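Side-chain contacts in 3-carboxy-cis,cis-muconate cycloisomerase (Pseudomonas putida, PDB 1RE5), which belongs to the fumarase/aspartase (lyase) superfamily of mainly helical, four-chain enzymes and carries the name of a cycloisomerase: residues A109-L114 with G318-E323; D231-F236 with E325-I330. One frame throughout, in Å; residues are numbered along the deposited sequence.

Overall arrangement
Contacts 1 and 2 lie side by side, their centres about 10 Å apart, on successive turns of helix 319-347. Contact 1 joins the start of that helix to helix 106-142, about 23 Å from the centre of the chain; contact 2 joins it to helix 231-257, nearer the middle at about 13 Å. Leu-233 links the two, its CD1 lying 3.9 Å from CD1 of Leu-114 and 3.7 Å from OE1 of Glu-323. Both also border the second subunit: Leu-319 packs on Thr-296 of the second subunit and Thr-326 on its Arg-297; residues with these numbers are among those that line a 2,3-dihydroxy-1,4-dithiobutane site in the structure.

Contact 1 (A109-L114 with G318-E323); sequences AMDTGL and GLWHAE
Trp-320 holds CG anti to its own backbone N (chi1 173°), which sends the indole out from the first turn of helix 319-347 toward helix 106-142, while Met-110, with CG anti to its carbonyl carbon (chi1 -62°), reaches back to meet it. The thioether then bends about the CG-SD bond and brings both its sulfur and its methyl to the outer rim of the six-membered ring. Met-110 CE lies at the ring edge, near the indole plane, closest to Trp-320 CH2. Met-110 SD sits 3.8 Å from Trp-320 CZ2 and 4.8 Å from the centroid of the six-membered ring, 60° off its normal, an oblique Met-aromatic contact. The two side chains cross at roughly a right angle.

The two helices belong to the long-helix bundle of the lyase superfamily, and the indole spans the gap between their backbones, whose closest CA atoms, those of Asp-111 and Trp-320, are 10.5 Å apart. At the pyrrole N-H side of the same indole, Asp-111 presents OD1 at the ring edge, near its plane, 3.9 Å from Trp-320 NE1, its carboxylate nearly perpendicular to the indole. Farther round, Glu-323 OE1 lies in the ring plane, 3.7 Å from Trp-320 CD1. The two buried acids approach to 5.1 Å between Asp-111 OD1 and Glu-323 OE1; Arg-230 forms salt bridges with both, through NH1 to Asp-111 and NH2 to Glu-323, and probably offsets their mutual repulsion. Trp-324 meets the Trp-320 indole edge-to-face, and Met-28 of helix 21-40 packs against Met-110.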
loop_
_atom_site.group_PDB
_atom_site.type_symbol
_atom_site.label_atom_id
_atom_site.label_comp_id
_atom_site.label_asym_id
_atom_site.label_seq_id
_atom_site.Cartn_x
_atom_site.Cartn_y
_atom_site.Cartn_z
ATOM N N ALA D 109 7.177 -14.036 -25.274
ATOM C CA ALA D 109 6.056 -14.971 -25.225
ATOM C C ALA D 109 5.159 -14.714 -24.021
ATOM O O ALA D 109 3.930 -14.741 -24.121
ATOM C CB ALA D 109 6.567 -16.397 -25.192
ATOM N N MET D 110 5.784 -14.470 -22.878
ATOM C CA MET D 110 5.056 -14.203 -21.648
ATOM C C MET D 110 4.229 -12.901 -21.665
ATOM O O MET D 110 3.031 -12.913 -21.359
ATOM C CB MET D 110 6.040 -14.170 -20.502
ATOM C CG MET D 110 6.750 -15.471 -20.303
ATOM S SD MET D 110 7.612 -15.425 -18.735
ATOM C CE MET D 110 9.313 -15.437 -19.321
ATOM N N ASP D 111 4.855 -11.779 -22.009
ATOM C CA ASP D 111 4.123 -10.521 -22.042
ATOM C C ASP D 111 3.035 -10.528 -23.113
ATOM O O ASP D 111 1.915 -10.068 -22.877
ATOM C CB ASP D 111 5.067 -9.334 -22.287
ATOM C CG ASP D 111 5.759 -8.844 -21.018
ATOM O OD1 ASP D 111 5.477 -9.369 -19.913
ATOM O OD2 ASP D 111 6.593 -7.915 -21.135
ATOM N N THR D 112 3.353 -11.036 -24.296
ATOM C CA THR D 112 2.352 -11.051 -25.350
ATOM C C THR D 112 1.210 -11.969 -24.965
ATOM O O THR D 112 0.044 -11.637 -25.187
ATOM C CB THR D 112 2.937 -11.501 -26.689
ATOM O OG1 THR D 112 3.938 -10.556 -27.114
ATOM C CG2 THR D 112 1.824 -11.582 -27.743
ATOM N N GLY D 113 1.541 -13.115 -24.375
ATOM C CA GLY D 113 0.511 -14.044 -23.950
ATOM C C GLY D 113 -0.412 -13.354 -22.958
ATOM O O GLY D 113 -1.639 -13.511 -23.010
ATOM N N LEU D 114 0.189 -12.576 -22.057
ATOM C CA LEU D 114 -0.543 -11.825 -21.029
ATOM C C LEU D 114 -1.459 -10.817 -21.718
ATOM O O LEU D 114 -2.655 -10.740 -21.414
ATOM C CB LEU D 114 0.439 -11.061 -20.116
ATOM C CG LEU D 114 0.050 -10.601 -18.695
ATOM C CD1 LEU D 114 0.826 -9.325 -18.376
ATOM C CD2 LEU D 114 -1.436 -10.335 -18.569
ATOM N N GLY D 318 12.888 -10.243 -10.125
ATOM C CA GLY D 318 12.244 -9.915 -8.868
ATOM C C GLY D 318 11.075 -8.980 -9.115
ATOM O O GLY D 318 9.912 -9.363 -8.940
ATOM N N LEU D 319 11.371 -7.753 -9.536
ATOM C CA LEU D 319 10.323 -6.771 -9.811
ATOM C C LEU D 319 9.366 -7.284 -10.880
ATOM O O LEU D 319 8.140 -7.174 -10.744
ATOM C CB LEU D 319 10.932 -5.436 -10.255
ATOM C CG LEU D 319 11.904 -4.755 -9.277
ATOM C CD1 LEU D 319 12.016 -3.284 -9.635
ATOM C CD2 LEU D 319 11.410 -4.901 -7.837
ATOM N N TRP D 320 9.922 -7.852 -11.944
ATOM C CA TRP D 320 9.101 -8.396 -13.014
ATOM C C TRP D 320 8.317 -9.602 -12.509
ATOM O O TRP D 320 7.147 -9.767 -12.833
ATOM C CB TRP D 320 9.985 -8.791 -14.185
ATOM C CG TRP D 320 9.280 -9.520 -15.289
ATOM C CD1 TRP D 320 8.053 -9.227 -15.821
ATOM C CD2 TRP D 320 9.802 -10.615 -16.062
ATOM N NE1 TRP D 320 7.784 -10.067 -16.877
ATOM C CE2 TRP D 320 8.841 -10.927 -17.048
ATOM C CE3 TRP D 320 10.991 -11.357 -16.016
ATOM C CZ2 TRP D 320 9.033 -11.955 -17.987
ATOM C CZ3 TRP D 320 11.181 -12.376 -16.945
ATOM C CH2 TRP D 320 10.204 -12.663 -17.917
ATOM N N HIS D 321 8.960 -10.444 -11.704
ATOM C CA HIS D 321 8.292 -11.619 -11.164
ATOM C C HIS D 321 7.097 -11.203 -10.316
ATOM O O HIS D 321 6.083 -11.885 -10.298
ATOM C CB HIS D 321 9.257 -12.437 -10.313
ATOM C CG HIS D 321 10.368 -13.078 -11.090
ATOM N ND1 HIS D 321 11.361 -12.351 -11.715
ATOM C CD2 HIS D 321 10.659 -14.385 -11.317
ATOM C CE1 HIS D 321 12.216 -13.182 -12.288
ATOM N NE2 HIS D 321 11.815 -14.422 -12.060
ATOM N N ALA D 322 7.215 -10.076 -9.613
ATOM C CA ALA D 322 6.131 -9.578 -8.764
ATOM C C ALA D 322 4.826 -9.271 -9.520
ATOM O O ALA D 322 3.753 -9.257 -8.923
ATOM C CB ALA D 322 6.592 -8.333 -8.025
ATOM N N GLU D 323 4.902 -9.013 -10.823
ATOM C CA GLU D 323 3.697 -8.707 -11.591
ATOM C C GLU D 323 2.865 -9.944 -11.895
ATOM O O GLU D 323 1.644 -9.900 -11.864
ATOM C CB GLU D 323 4.041 -8.075 -12.943
ATOM C CG GLU D 323 5.106 -6.999 -12.941
ATOM C CD GLU D 323 5.408 -6.501 -14.351
ATOM O OE1 GLU D 323 4.972 -7.157 -15.320
ATOM O OE2 GLU D 323 6.092 -5.463 -14.496
#

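Contact 2 (D231-F236 with E325-I330); sequences DRLVEF and ETLPDI
Leu-327 projects from helix 319-347 toward helix 231-257 and divides its two methyls between Leu-233 and Phe-236, residues one turn apart on the facing helix. Its CD1 rests 4.1 Å from Leu-233 CB, close to the backbone of that residue, and its CD2 comes 4.1 Å from Phe-236 CD2. The second methyl approaches at the edge of the phenyl ring, near its plane, so the face of the ring is not what Leu-327 meets; the two side chains cross at about a right angle. Phe-236 brings that edge within range because its CG stands anti to the backbone N (chi1 177°), swinging the ring back toward Leu-327 although its CB sets off at an angle to the facing helix.

The backbones are closest at Leu-233 and Leu-327, 8.1 Å between CA atoms, a close helix pair within the central bundle of this superfamily. Helix 319-347 is kinked here: the N of Glu-325 makes no bond to the turn before, and Pro-328 has no N-H to give. Helix 106-142 covers the neighbouring side of the contact through Leu-118, which touches both Leu-233 and Phe-236, and Leu-122 adds to the cover over Phe-236. On another side of the 231-236 turn, Asp-231 forms salt bridges with Arg-175 and Arg-179 of the third subunit, and Glu-235 with the same Arg-179.

The three touching side chains are buried and apolar, and no hydrogen bond or ion pair joins the two segments. Their association here therefore rests on van der Waals contact and the burial of hydrocarbon, with directional polar bonding left to other faces of the helices.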
loop_
_atom_site.group_PDB
_atom_site.type_symbol
_atom_site.label_atom_id
_atom_site.label_comp_id
_atom_site.label_asym_id
_atom_site.label_seq_id
_atom_site.Cartn_x
_atom_site.Cartn_y
_atom_site.Cartn_z
ATOM N N ASP D 231 4.539 0.808 -17.827
ATOM C CA ASP D 231 3.417 1.706 -17.597
ATOM C C ASP D 231 2.089 1.216 -18.172
ATOM O O ASP D 231 1.035 1.432 -17.572
ATOM C CB ASP D 231 3.725 3.084 -18.152
ATOM C CG ASP D 231 4.030 3.047 -19.618
ATOM O OD1 ASP D 231 3.283 3.661 -20.413
ATOM O OD2 ASP D 231 5.023 2.382 -19.968
ATOM N N ARG D 232 2.126 0.557 -19.327
ATOM C CA ARG D 232 0.895 0.065 -19.940
ATOM C C ARG D 232 0.117 -0.868 -19.013
ATOM O O ARG D 232 -1.106 -0.733 -18.865
ATOM C CB ARG D 232 1.199 -0.650 -21.265
ATOM C CG ARG D 232 1.553 0.293 -22.407
ATOM C CD ARG D 232 1.936 -0.460 -23.677
ATOM N NE ARG D 232 3.285 -0.092 -24.095
ATOM C CZ ARG D 232 3.560 0.638 -25.168
ATOM N NH1 ARG D 232 2.580 1.071 -25.945
ATOM N NH2 ARG D 232 4.809 0.960 -25.447
ATOM N N LEU D 233 0.812 -1.810 -18.376
ATOM C CA LEU D 233 0.135 -2.754 -17.481
ATOM C C LEU D 233 -0.338 -2.074 -16.186
ATOM O O LEU D 233 -1.418 -2.366 -15.665
ATOM C CB LEU D 233 1.067 -3.925 -17.142
ATOM C CG LEU D 233 1.696 -4.683 -18.321
ATOM C CD1 LEU D 233 2.545 -5.849 -17.804
ATOM C CD2 LEU D 233 0.596 -5.198 -19.238
ATOM N N VAL D 234 0.475 -1.163 -15.666
ATOM C CA VAL D 234 0.128 -0.472 -14.441
ATOM C C VAL D 234 -1.060 0.462 -14.667
ATOM O O VAL D 234 -1.898 0.625 -13.782
ATOM C CB VAL D 234 1.332 0.302 -13.912
ATOM C CG1 VAL D 234 0.975 1.027 -12.629
ATOM C CG2 VAL D 234 2.473 -0.675 -13.667
ATOM N N GLU D 235 -1.153 1.073 -15.845
ATOM C CA GLU D 235 -2.299 1.939 -16.114
ATOM C C GLU D 235 -3.600 1.134 -16.128
ATOM O O GLU D 235 -4.610 1.560 -15.566
ATOM C CB GLU D 235 -2.161 2.640 -17.450
ATOM C CG GLU D 235 -3.472 3.199 -17.961
ATOM C CD GLU D 235 -3.287 4.011 -19.222
ATOM O OE1 GLU D 235 -2.654 3.504 -20.180
ATOM O OE2 GLU D 235 -3.773 5.160 -19.250
ATOM N N PHE D 236 -3.577 -0.022 -16.785
ATOM C CA PHE D 236 -4.760 -0.879 -16.847
ATOM C C PHE D 236 -5.193 -1.283 -15.438
ATOM O O PHE D 236 -6.380 -1.258 -15.108
ATOM C CB PHE D 236 -4.463 -2.134 -17.677
ATOM C CG PHE D 236 -5.601 -3.111 -17.729
ATOM C CD1 PHE D 236 -6.811 -2.762 -18.315
ATOM C CD2 PHE D 236 -5.464 -4.387 -17.196
ATOM C CE1 PHE D 236 -7.875 -3.681 -18.369
ATOM C CE2 PHE D 236 -6.525 -5.313 -17.245
ATOM C CZ PHE D 236 -7.728 -4.955 -17.833
ATOM N N GLU D 325 1.456 -12.772 -10.674
ATOM C CA GLU D 325 0.200 -13.161 -10.053
ATOM C C GLU D 325 -0.630 -11.966 -9.622
ATOM O O GLU D 325 -1.840 -12.072 -9.478
ATOM C CB GLU D 325 0.478 -14.063 -8.852
ATOM C CG GLU D 325 1.277 -15.309 -9.215
ATOM C CD GLU D 325 0.513 -16.250 -10.140
ATOM O OE1 GLU D 325 -0.032 -15.784 -11.172
ATOM O OE2 GLU D 325 0.462 -17.464 -9.833
ATOM N N THR D 326 0.014 -10.823 -9.433
ATOM C CA THR D 326 -0.680 -9.626 -8.989
ATOM C C THR D 326 -1.726 -9.078 -9.948
ATOM O O THR D 326 -2.846 -8.779 -9.540
ATOM C CB THR D 326 0.330 -8.508 -8.663
ATOM O OG1 THR D 326 1.282 -9.009 -7.714
ATOM C CG2 THR D 326 -0.372 -7.285 -8.075
ATOM N N LEU D 327 -1.371 -8.927 -11.217
ATOM C CA LEU D 327 -2.316 -8.381 -12.191
ATOM C C LEU D 327 -3.537 -9.291 -12.314
ATOM O O LEU D 327 -4.679 -8.814 -12.376
ATOM C CB LEU D 327 -1.649 -8.205 -13.555
ATOM C CG LEU D 327 -1.893 -6.878 -14.276
ATOM C CD1 LEU D 327 -1.247 -6.931 -15.651
ATOM C CD2 LEU D 327 -3.368 -6.609 -14.418
ATOM N N PRO D 328 -3.321 -10.616 -12.354
ATOM C CA PRO D 328 -4.508 -11.465 -12.466
ATOM C C PRO D 328 -5.409 -11.316 -11.238
ATOM O O PRO D 328 -6.630 -11.231 -11.360
ATOM C CB PRO D 328 -3.915 -12.864 -12.611
ATOM C CG PRO D 328 -2.636 -12.593 -13.345
ATOM C CD PRO D 328 -2.097 -11.397 -12.597
ATOM N N ASP D 329 -4.820 -11.269 -10.054
ATOM C CA ASP D 329 -5.637 -11.119 -8.858
ATOM C C ASP D 329 -6.529 -9.893 -8.947
ATOM O O ASP D 329 -7.704 -9.947 -8.587
ATOM C CB ASP D 329 -4.767 -11.012 -7.603
ATOM C CG ASP D 329 -4.362 -12.362 -7.065
ATOM O OD1 ASP D 329 -3.731 -12.400 -5.977
ATOM O OD2 ASP D 329 -4.675 -13.384 -7.733
ATOM N N ILE D 330 -5.964 -8.784 -9.414
ATOM C CA ILE D 330 -6.727 -7.550 -9.533
ATOM C C ILE D 330 -7.928 -7.756 -10.454
ATOM O O ILE D 330 -9.051 -7.418 -10.098
ATOM C CB ILE D 330 -5.845 -6.408 -10.067
ATOM C CG1 ILE D 330 -4.732 -6.099 -9.067
ATOM C CG2 ILE D 330 -6.692 -5.169 -10.300
ATOM C CD1 ILE D 330 -3.700 -5.123 -9.563
#